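Local coordinates for protein rhodopsin (Todarodes pacificus, PDB 2Z73) that captures light through bound retinal and, when 11-cis retinal isomerises to the all-trans form, activates G-protein signalling to phospholipase C for vision at low light intensity, at residues G50-V55 against F78-F83; I73-F78 against F158-S163. All coordinates share one frame; numbering follows the deposited sequence.

Overall arrangement
Two interfaces of the seven-helix rhodopsin bundle share helix 70-87; Phe78 lies in both ranges, though it touches the opposing segment only in contact 2. Contact 1 sets this helix against its nearly antiparallel neighbour, helix 31-61, at close range; contact 2 looks toward helix 149-167, farther off. Each is partly buried, with two touching residues interior and two nearer the lipid-facing surface. The chemistry follows the spacing. In contact 1 short side chains pack directly, and the polar groups of Asn52 and Asp80 find hydrogen-bond partners in the seventh and third transmembrane segments. In contact 2 long side chains span the gap and a direct hydrogen bond joins them. The interfaces meet where Val55 packs on Ala77 and Ile73.

Contact 1: G50-V55 against F78-F83; sequences GGNGIV and FSDFTF. With TWT (docosane), chain G; PLM (palmitic acid), chain E.
Asn52 and Asp80 meet in the polar interior of the rhodopsin-like receptor fold, at the asparagine of transmembrane helix 1 and the aspartate of transmembrane helix 2 that mark this family. The two segments run nearly antiparallel, their axes 8.5 Å apart at the closest point. Across this gap the contact is packing rather than hydrogen bonding: the amide of Asn52 lies against the methylene of Asp80, with ND2 3.2 Å from CB, and the amide and carboxylate planes are 58° apart. With CG anti to its own carbonyl carbon (chi1 -75°), Asn52 brings ND2 to a hydrogen bond with the backbone O of Ala308, whereas Asp80 OD2 bonds to Ser122 OG; the two polar ends thus reach the seventh and third transmembrane segments. Were Asn52 replaced by an alanine, Ala308 O would probably lose this donor and a gap would open beside the Asp80 methylene. Toward the outside, Asn52 CB sits 3.8 Å from Phe81 CB and at the edge of the phenyl ring. One face of that ring carries the palmitic acid, C9 lying 3.9 Å above its plane, and the same chain passes Phe78, CE1 to CB of the lipid 3.6 Å. Elsewhere on helix 31-61, Gly50 and Gly51 receive docosane, whose C7 lies 3.7 Å from Gly50 CA, where a beta carbon would collide with it.

Contact 2: I73-F78 against F158-S163; sequences IINLAF and FVWLWS. With BOG (octyl beta-D-glucopyranoside), chain C.
A hydrogen bond between Asn75 and Trp160 bridges the second and fourth transmembrane helices of the rhodopsin fold, in a pairing familiar from relatives such as bovine rhodopsin. The segment axes come no nearer than 12.5 Å, so that side chains alone make the connection. Trp160 NE1 donates to Asn75 OD1 over 2.9 Å, and the bond is moderately bent, with an N-H...O angle of 141°. The indole nitrogen lies in the carbonyl plane of the amide, but the oxygen stands 26° out of the indole plane. Asn75 reaches across because its CG is anti to the backbone N (chi1 -177°), extending the amide toward helix 149-167. Its other branch, ND2, passes Val159 CG1 at 4.1 Å and makes a weak hydrogen bond to Thr125 OG1 on helix 104-138, which also packs against Phe158, Trp162 and Ser163. The two amide branches thereby link helix 70-87 to two neighbours. Farther along the indole the contact turns apolar: the Phe78 ring approaches obliquely, the two side chains crossing at about a right angle, and its CE2 comes in the plane of the indole, at the edge, 4.0 Å from Trp160 CH2.

Contact 1: G50-V55 against F78-F83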
# COMPACT_ATOMS: atom_id res chain seq x y z
N GLY A 50 -2.04 8.84 11.61
CA GLY A 50 -1.14 8.76 12.74
C GLY A 50 0.06 7.89 12.42
O GLY A 50 1.21 8.36 12.45
N GLY A 51 -0.20 6.63 12.08
CA GLY A 51 0.87 5.72 11.76
C GLY A 51 1.74 6.11 10.57
O GLY A 51 2.96 5.99 10.62
N ASN A 52 1.13 6.58 9.50
CA ASN A 52 1.92 6.94 8.34
C ASN A 52 2.73 8.20 8.59
O ASN A 52 3.81 8.37 8.02
CB ASN A 52 1.03 7.10 7.10
CG ASN A 52 0.58 5.75 6.54
OD1 ASN A 52 1.40 4.90 6.17
ND2 ASN A 52 -0.72 5.55 6.46
N GLY A 53 2.21 9.08 9.44
CA GLY A 53 2.95 10.30 9.74
C GLY A 53 4.23 9.92 10.46
O GLY A 53 5.31 10.43 10.16
N ILE A 54 4.11 9.01 11.41
CA ILE A 54 5.25 8.56 12.18
C ILE A 54 6.35 7.98 11.30
O ILE A 54 7.53 8.28 11.49
CB ILE A 54 4.85 7.51 13.21
CG1 ILE A 54 3.82 8.10 14.16
CG2 ILE A 54 6.08 7.03 13.96
CD1 ILE A 54 3.44 7.18 15.30
N VAL A 55 5.98 7.14 10.34
CA VAL A 55 6.99 6.55 9.47
C VAL A 55 7.65 7.66 8.67
O VAL A 55 8.88 7.73 8.60
CB VAL A 55 6.40 5.42 8.54
CG1 VAL A 55 4.97 5.73 8.18
CG2 VAL A 55 7.25 5.27 7.28
N PHE A 78 3.41 8.30 2.44
CA PHE A 78 2.74 9.54 2.02
C PHE A 78 1.46 9.11 1.31
O PHE A 78 0.39 9.70 1.51
CB PHE A 78 3.61 10.34 1.04
CG PHE A 78 2.97 11.61 0.57
CD1 PHE A 78 3.32 12.83 1.13
CD2 PHE A 78 1.97 11.59 -0.40
CE1 PHE A 78 2.69 14.01 0.74
CE2 PHE A 78 1.34 12.77 -0.80
CZ PHE A 78 1.70 13.97 -0.23
N SER A 79 1.59 8.08 0.49
CA SER A 79 0.49 7.53 -0.25
C SER A 79 -0.61 7.08 0.70
O SER A 79 -1.76 7.49 0.58
CB SER A 79 0.98 6.33 -1.07
OG SER A 79 -0.06 5.76 -1.84
N ASP A 80 -0.25 6.24 1.66
CA ASP A 80 -1.21 5.73 2.62
C ASP A 80 -1.74 6.83 3.53
O ASP A 80 -2.91 6.80 3.97
CB ASP A 80 -0.58 4.61 3.43
CG ASP A 80 -0.23 3.42 2.57
OD1 ASP A 80 0.53 2.54 3.03
OD2 ASP A 80 -0.73 3.36 1.43
N PHE A 81 -0.91 7.82 3.80
CA PHE A 81 -1.34 8.93 4.63
C PHE A 81 -2.52 9.64 3.96
O PHE A 81 -3.59 9.78 4.55
CB PHE A 81 -0.21 9.94 4.84
CG PHE A 81 -0.64 11.14 5.64
CD1 PHE A 81 -0.67 11.09 7.02
CD2 PHE A 81 -1.09 12.30 5.00
CE1 PHE A 81 -1.14 12.17 7.75
CE2 PHE A 81 -1.56 13.38 5.73
CZ PHE A 81 -1.59 13.32 7.11
N THR A 82 -2.29 10.09 2.72
CA THR A 82 -3.28 10.82 1.94
C THR A 82 -4.55 10.00 1.72
O THR A 82 -5.65 10.55 1.69
CB THR A 82 -2.72 11.24 0.55
OG1 THR A 82 -1.38 11.70 0.68
CG2 THR A 82 -3.57 12.35 -0.06
N PHE A 83 -4.40 8.70 1.53
CA PHE A 83 -5.57 7.85 1.31
C PHE A 83 -6.46 7.92 2.56
O PHE A 83 -7.65 8.21 2.49
CB PHE A 83 -5.14 6.40 1.11
CG PHE A 83 -6.24 5.51 0.62
CD1 PHE A 83 -6.36 5.21 -0.73
CD2 PHE A 83 -7.18 4.98 1.51
CE1 PHE A 83 -7.38 4.40 -1.20
CE2 PHE A 83 -8.21 4.18 1.06
CZ PHE A 83 -8.32 3.88 -0.30
C1 TWT G . 3.70 2.79 13.82
C2 TWT G . 2.62 2.53 14.85
C3 TWT G . 1.37 3.29 14.42
C4 TWT G . 0.21 3.10 15.40
C5 TWT G . -0.94 3.92 14.81
C6 TWT G . -1.66 4.76 15.86
C7 TWT G . -1.48 6.23 15.46
C8 TWT G . -1.14 7.04 16.70
C9 TWT G . -2.10 8.22 16.92
C10 TWT G . -3.14 7.68 17.89
C11 TWT G . -3.03 8.14 19.35
C12 TWT G . -4.45 7.86 19.80
C13 TWT G . -4.86 8.17 21.24
C14 TWT G . -6.34 8.38 20.98
C15 TWT G . -7.19 9.11 22.01
C16 TWT G . -8.55 8.96 21.33
C17 TWT G . -9.75 8.89 22.21
C18 TWT G . -10.75 9.71 21.40
C19 TWT G . -12.12 9.84 22.05
C20 TWT G . -12.94 10.69 21.06
C21 TWT G . -14.35 10.91 21.58
C22 TWT G . -15.10 11.75 20.55
C1 PLM E . 11.14 18.26 6.71
O2 PLM E . 11.09 19.00 7.68
C2 PLM E . 10.50 16.87 6.81
C3 PLM E . 9.37 16.63 5.80
C4 PLM E . 8.08 16.26 6.52
C5 PLM E . 7.04 15.76 5.57
C6 PLM E . 5.78 15.41 6.32
C7 PLM E . 4.58 15.42 5.40
C8 PLM E . 3.28 15.08 6.13
C9 PLM E . 2.17 14.65 5.16
CA PLM E . 1.29 15.80 4.73
CB PLM E . 0.68 15.52 3.38
CC PLM E . -0.50 16.43 3.10
CD PLM E . -1.09 16.15 1.74
CE PLM E . -2.60 16.06 1.82
CF PLM E . -3.29 17.12 0.99
CG PLM E . -4.81 17.01 1.10

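Contact 2: I73-F78 against F158-S163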
# COMPACT_ATOMS: atom_id res chain seq x y z
N ILE A 73 9.79 3.67 0.99
CA ILE A 73 9.00 3.51 2.20
C ILE A 73 8.28 4.81 2.54
O ILE A 73 7.10 4.82 2.89
CB ILE A 73 9.88 3.11 3.42
CG1 ILE A 73 10.23 1.62 3.36
CG2 ILE A 73 9.14 3.39 4.73
CD1 ILE A 73 11.13 1.15 4.49
N ILE A 74 9.00 5.92 2.41
CA ILE A 74 8.42 7.21 2.70
C ILE A 74 7.31 7.48 1.70
O ILE A 74 6.20 7.86 2.08
CB ILE A 74 9.51 8.32 2.65
CG1 ILE A 74 10.46 8.15 3.85
CG2 ILE A 74 8.87 9.71 2.69
CD1 ILE A 74 11.68 9.03 3.82
N ASN A 75 7.61 7.27 0.42
CA ASN A 75 6.63 7.50 -0.64
C ASN A 75 5.36 6.69 -0.37
O ASN A 75 4.24 7.19 -0.56
CB ASN A 75 7.22 7.10 -2.00
CG ASN A 75 6.27 7.38 -3.14
OD1 ASN A 75 6.00 8.54 -3.47
ND2 ASN A 75 5.76 6.33 -3.76
N LEU A 76 5.54 5.45 0.09
CA LEU A 76 4.42 4.57 0.40
C LEU A 76 3.60 5.16 1.55
O LEU A 76 2.37 5.17 1.52
CB LEU A 76 4.95 3.20 0.83
CG LEU A 76 4.18 1.93 0.45
CD1 LEU A 76 4.66 0.79 1.34
CD2 LEU A 76 2.68 2.12 0.61
N ALA A 77 4.29 5.66 2.58
CA ALA A 77 3.62 6.24 3.73
C ALA A 77 2.87 7.51 3.36
O ALA A 77 1.80 7.78 3.91
CB ALA A 77 4.63 6.54 4.82
N PHE A 78 3.41 8.30 2.44
CA PHE A 78 2.74 9.54 2.02
C PHE A 78 1.46 9.11 1.31
O PHE A 78 0.39 9.70 1.51
CB PHE A 78 3.61 10.34 1.04
CG PHE A 78 2.97 11.61 0.57
CD1 PHE A 78 3.32 12.83 1.13
CD2 PHE A 78 1.97 11.59 -0.40
CE1 PHE A 78 2.69 14.01 0.74
CE2 PHE A 78 1.34 12.77 -0.80
CZ PHE A 78 1.70 13.97 -0.23
N PHE A 158 8.37 7.74 -11.80
CA PHE A 158 7.64 6.83 -12.65
C PHE A 158 6.36 6.45 -11.91
O PHE A 158 5.26 6.44 -12.47
CB PHE A 158 8.44 5.56 -12.94
CG PHE A 158 7.59 4.41 -13.42
CD1 PHE A 158 6.90 4.48 -14.62
CD2 PHE A 158 7.45 3.26 -12.64
CE1 PHE A 158 6.07 3.44 -15.05
CE2 PHE A 158 6.62 2.21 -13.05
CZ PHE A 158 5.93 2.30 -14.26
N VAL A 159 6.52 6.12 -10.63
CA VAL A 159 5.40 5.75 -9.79
C VAL A 159 4.31 6.80 -9.83
O VAL A 159 3.14 6.49 -10.07
CB VAL A 159 5.82 5.59 -8.32
CG1 VAL A 159 4.62 5.17 -7.49
CG2 VAL A 159 6.97 4.58 -8.19
N TRP A 160 4.68 8.06 -9.59
CA TRP A 160 3.69 9.12 -9.60
C TRP A 160 3.02 9.26 -10.96
O TRP A 160 1.79 9.28 -11.04
CB TRP A 160 4.32 10.45 -9.17
CG TRP A 160 4.40 10.62 -7.66
CD1 TRP A 160 5.35 10.09 -6.83
CD2 TRP A 160 3.48 11.33 -6.82
NE1 TRP A 160 5.08 10.44 -5.52
CE2 TRP A 160 3.94 11.19 -5.49
CE3 TRP A 160 2.31 12.07 -7.06
CZ2 TRP A 160 3.27 11.77 -4.41
CZ3 TRP A 160 1.65 12.65 -5.98
CH2 TRP A 160 2.13 12.49 -4.67
N LEU A 161 3.80 9.33 -12.02
CA LEU A 161 3.21 9.45 -13.35
C LEU A 161 2.27 8.28 -13.61
O LEU A 161 1.12 8.47 -14.01
CB LEU A 161 4.30 9.49 -14.42
CG LEU A 161 4.74 10.90 -14.81
CD1 LEU A 161 3.51 11.69 -15.21
CD2 LEU A 161 5.43 11.57 -13.64
N TRP A 162 2.77 7.08 -13.39
CA TRP A 162 1.98 5.87 -13.58
C TRP A 162 0.65 5.98 -12.83
O TRP A 162 -0.42 5.92 -13.44
CB TRP A 162 2.78 4.67 -13.09
CG TRP A 162 2.14 3.35 -13.33
CD1 TRP A 162 1.36 2.65 -12.45
CD2 TRP A 162 2.22 2.55 -14.51
NE1 TRP A 162 0.96 1.46 -13.02
CE2 TRP A 162 1.48 1.38 -14.28
CE3 TRP A 162 2.86 2.72 -15.75
CZ2 TRP A 162 1.35 0.37 -15.25
CZ3 TRP A 162 2.74 1.72 -16.71
CH2 TRP A 162 1.99 0.56 -16.45
N SER A 163 0.73 6.16 -11.51
CA SER A 163 -0.46 6.27 -10.66
C SER A 163 -1.48 7.29 -11.13
O SER A 163 -2.68 7.01 -11.18
CB SER A 163 -0.04 6.61 -9.24
OG SER A 163 0.82 5.62 -8.72
C1 BOG C . 19.35 -0.97 4.09
O1 BOG C . 18.33 -1.57 3.41
C2 BOG C . 19.45 -1.86 5.30
O2 BOG C . 18.20 -1.89 6.10
C3 BOG C . 20.55 -1.23 6.02
O3 BOG C . 20.66 -2.05 7.13
C4 BOG C . 21.85 -1.21 5.11
O4 BOG C . 22.91 -0.61 5.80
C5 BOG C . 21.69 -0.34 3.94
O5 BOG C . 20.61 -0.96 3.26
C6 BOG C . 22.99 -0.33 3.02
O6 BOG C . 22.76 0.61 1.83
C1' BOG C . 17.64 -0.44 2.95
C2' BOG C . 16.78 -1.04 1.96
C3' BOG C . 15.43 -0.62 2.43
C4' BOG C . 14.66 -1.77 2.11
C5' BOG C . 13.26 -1.31 2.22
C6' BOG C . 12.60 -2.53 2.57
C7' BOG C . 11.21 -2.06 2.76
C8' BOG C . 10.71 -3.02 3.68